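Local coordinates for protein N-acetylgalactosaminyltransferase 7 (Homo sapiens, PDB 6IWR) that belongs to the polypeptide GalNAc-transferase family, joining a GT-A fold glycosyltransferase domain to a ricin-type beta-trefoil lectin domain, at residues A[450-453]-A[454-458]. Residues are numbered along the deposited sequence; the frame is centred on the assembly and turned at random.
Sequences FKWF and MEEIA
The amphipathic helix 450-457 packs F450, F453 and M454 against the protein and turns K451 and E455 toward its outer side. M454, unbranched and flexible, bends at chi2 (-58°) and chi3, which brings its methyl CE up to the rings of F450 and F453, while SD stands 4.9 Å from the centroid of the F450 ring, an oblique Met-aromatic contact. W296 of strand 292-296 touches F450 and M454, Q365 of helix 355-365 touches both phenylalanines, and W413 stacks on F450. The backbone begins with an alpha-helical bond, M454 N to F450 O at 2.9 Å; W452 O accepts from E455 N and E456 N, and the last turn widens. F453 O accepts from I457 N and, at 3.0 Å, from A458 N; this i+5 bond marks a pi-type turn, and the small CB of A458 comes over one face of the F453 ring. The methylene CB of E456 sits over the five-membered ring of W452, 4.0 Å from its centroid, a CH-pi contact beyond which the chain leads its carboxylate away. K451 NZ probably forms a salt bridge with E455 OE2, less surely placed, and is hydrogen-bonded to Y416 OH.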
ATOM      1  N   PHE A 450     -38.594   0.083   0.927  1.00 26.87           N
ATOM      2  CA  PHE A 450     -37.342  -0.554   0.585  1.00 28.93           C
ATOM      3  C   PHE A 450     -37.497  -2.068   0.550  1.00 31.49           C
ATOM      4  O   PHE A 450     -36.706  -2.759  -0.103  1.00 30.72           O
ATOM      5  CB  PHE A 450     -36.244  -0.122   1.552  1.00 27.12           C
ATOM      6  CG  PHE A 450     -34.853  -0.426   1.046  1.00 28.20           C
ATOM      7  CD1 PHE A 450     -34.296   0.310   0.021  1.00 29.78           C
ATOM      8  CD2 PHE A 450     -34.128  -1.473   1.574  1.00 28.72           C
ATOM      9  CE1 PHE A 450     -33.038   0.023  -0.460  1.00 28.94           C
ATOM     10  CE2 PHE A 450     -32.871  -1.770   1.101  1.00 31.56           C
ATOM     11  CZ  PHE A 450     -32.320  -1.014   0.094  1.00 33.60           C
ATOM     12  N   LYS A 451     -38.510  -2.596   1.224  1.00 29.76           N
ATOM     13  CA  LYS A 451     -38.739  -4.034   1.220  1.00 29.95           C
ATOM     14  C   LYS A 451     -39.216  -4.507  -0.162  1.00 33.83           C
ATOM     15  O   LYS A 451     -38.730  -5.517  -0.696  1.00 30.93           O
ATOM     16  CB  LYS A 451     -39.737  -4.360   2.339  1.00 35.14           C
ATOM     17  CG  LYS A 451     -39.841  -5.813   2.779  1.00 43.66           C
ATOM     18  CD  LYS A 451     -38.485  -6.419   3.114  1.00 47.90           C
ATOM     19  CE  LYS A 451     -38.581  -7.942   3.252  1.00 44.32           C
ATOM     20  NZ  LYS A 451     -37.250  -8.585   3.407  1.00 39.35           N
ATOM     21  N   TRP A 452     -40.156  -3.771  -0.775  1.00 35.98           N
ATOM     22  CA  TRP A 452     -40.502  -4.040  -2.174  1.00 32.75           C
ATOM     23  C   TRP A 452     -39.261  -3.988  -3.048  1.00 26.65           C
ATOM     24  O   TRP A 452     -38.971  -4.918  -3.807  1.00 31.13           O
ATOM     25  CB  TRP A 452     -41.552  -3.042  -2.672  1.00 31.66           C
ATOM     26  CG  TRP A 452     -41.738  -3.047  -4.163  1.00 30.71           C
ATOM     27  CD1 TRP A 452     -42.628  -3.801  -4.897  1.00 30.83           C
ATOM     28  CD2 TRP A 452     -41.017  -2.254  -5.106  1.00 29.97           C
ATOM     29  NE1 TRP A 452     -42.492  -3.521  -6.235  1.00 29.51           N
ATOM     30  CE2 TRP A 452     -41.499  -2.586  -6.391  1.00 31.28           C
ATOM     31  CE3 TRP A 452     -39.979  -1.323  -4.994  1.00 30.48           C
ATOM     32  CZ2 TRP A 452     -40.985  -2.001  -7.554  1.00 27.51           C
ATOM     33  CZ3 TRP A 452     -39.478  -0.740  -6.147  1.00 29.27           C
ATOM     34  CH2 TRP A 452     -39.985  -1.076  -7.410  1.00 28.04           C
ATOM     35  N   PHE A 453     -38.506  -2.906  -2.937  1.00 26.55           N
ATOM     36  CA  PHE A 453     -37.324  -2.735  -3.772  1.00 28.01           C
ATOM     37  C   PHE A 453     -36.396  -3.942  -3.678  1.00 30.10           C
ATOM     38  O   PHE A 453     -35.939  -4.460  -4.703  1.00 31.07           O
ATOM     39  CB  PHE A 453     -36.613  -1.451  -3.364  1.00 26.79           C
ATOM     40  CG  PHE A 453     -35.324  -1.210  -4.068  1.00 25.62           C
ATOM     41  CD1 PHE A 453     -35.303  -0.893  -5.423  1.00 23.24           C
ATOM     42  CD2 PHE A 453     -34.121  -1.259  -3.362  1.00 27.27           C
ATOM     43  CE1 PHE A 453     -34.099  -0.627  -6.060  1.00 24.83           C
ATOM     44  CE2 PHE A 453     -32.908  -1.012  -3.994  1.00 27.92           C
ATOM     45  CZ  PHE A 453     -32.894  -0.691  -5.346  1.00 27.89           C
ATOM     46  N   MET A 454     -36.126  -4.422  -2.458  1.00 27.96           N
ATOM     47  CA  MET A 454     -35.178  -5.517  -2.289  1.00 27.98           C
ATOM     48  C   MET A 454     -35.718  -6.829  -2.841  1.00 30.66           C
ATOM     49  O   MET A 454     -34.944  -7.725  -3.204  1.00 27.70           O
ATOM     50  CB  MET A 454     -34.819  -5.684  -0.817  1.00 25.80           C
ATOM     51  CG  MET A 454     -33.679  -4.801  -0.299  1.00 27.32           C
ATOM     52  SD  MET A 454     -32.136  -5.059  -1.204  1.00 32.90           S
ATOM     53  CE  MET A 454     -32.229  -3.506  -2.070  1.00 32.96           C
ATOM     54  N   GLU A 455     -37.030  -6.968  -2.911  1.00 27.95           N
ATOM     55  CA  GLU A 455     -37.610  -8.251  -3.261  1.00 31.53           C
ATOM     56  C   GLU A 455     -38.029  -8.338  -4.724  1.00 33.15           C
ATOM     57  O   GLU A 455     -38.078  -9.444  -5.276  1.00 33.18           O
ATOM     58  CB  GLU A 455     -38.789  -8.540  -2.321  1.00 30.23           C
ATOM     59  CG  GLU A 455     -38.289  -8.835  -0.892  1.00 36.59           C
ATOM     60  CD  GLU A 455     -39.404  -9.154   0.098  1.00 35.54           C
ATOM     61  OE1 GLU A 455     -40.586  -9.001  -0.252  1.00 40.76           O
ATOM     62  OE2 GLU A 455     -39.098  -9.564   1.232  1.00 37.75           O
ATOM     63  N   GLU A 456     -38.281  -7.197  -5.366  1.00 31.72           N
ATOM     64  CA  GLU A 456     -38.737  -7.128  -6.747  1.00 30.69           C
ATOM     65  C   GLU A 456     -37.635  -6.707  -7.715  1.00 30.93           C
ATOM     66  O   GLU A 456     -37.455  -7.341  -8.761  1.00 28.75           O
ATOM     67  CB  GLU A 456     -39.923  -6.157  -6.843  1.00 29.45           C
ATOM     68  CG  GLU A 456     -40.471  -5.963  -8.246  1.00 28.81           C
ATOM     69  CD  GLU A 456     -40.882  -7.267  -8.885  1.00 35.56           C
ATOM     70  OE1 GLU A 456     -40.688  -7.412 -10.117  1.00 48.33           O
ATOM     71  OE2 GLU A 456     -41.382  -8.139  -8.148  1.00 29.39           O
ATOM     72  N   ILE A 457     -36.890  -5.644  -7.418  1.00 23.28           N
ATOM     73  CA  ILE A 457     -35.918  -5.188  -8.392  1.00 30.70           C
ATOM     74  C   ILE A 457     -34.454  -5.478  -7.998  1.00 30.57           C
ATOM     75  O   ILE A 457     -33.614  -5.624  -8.898  1.00 33.69           O
ATOM     76  CB  ILE A 457     -36.133  -3.697  -8.760  1.00 30.73           C
ATOM     77  CG1 ILE A 457     -35.293  -2.786  -7.909  1.00 29.93           C
ATOM     78  CG2 ILE A 457     -37.630  -3.282  -8.751  1.00 25.77           C
ATOM     79  CD1 ILE A 457     -34.091  -2.295  -8.676  1.00 30.54           C
ATOM     80  N   ALA A 458     -34.136  -5.666  -6.710  1.00 27.70           N
ATOM     81  CA  ALA A 458     -32.762  -5.934  -6.265  1.00 27.61           C
ATOM     82  C   ALA A 458     -32.612  -7.327  -5.642  1.00 30.30           C
ATOM     83  O   ALA A 458     -31.715  -7.583  -4.833  1.00 30.35           O
ATOM     84  CB  ALA A 458     -32.279  -4.867  -5.288  1.00 26.23           C
TER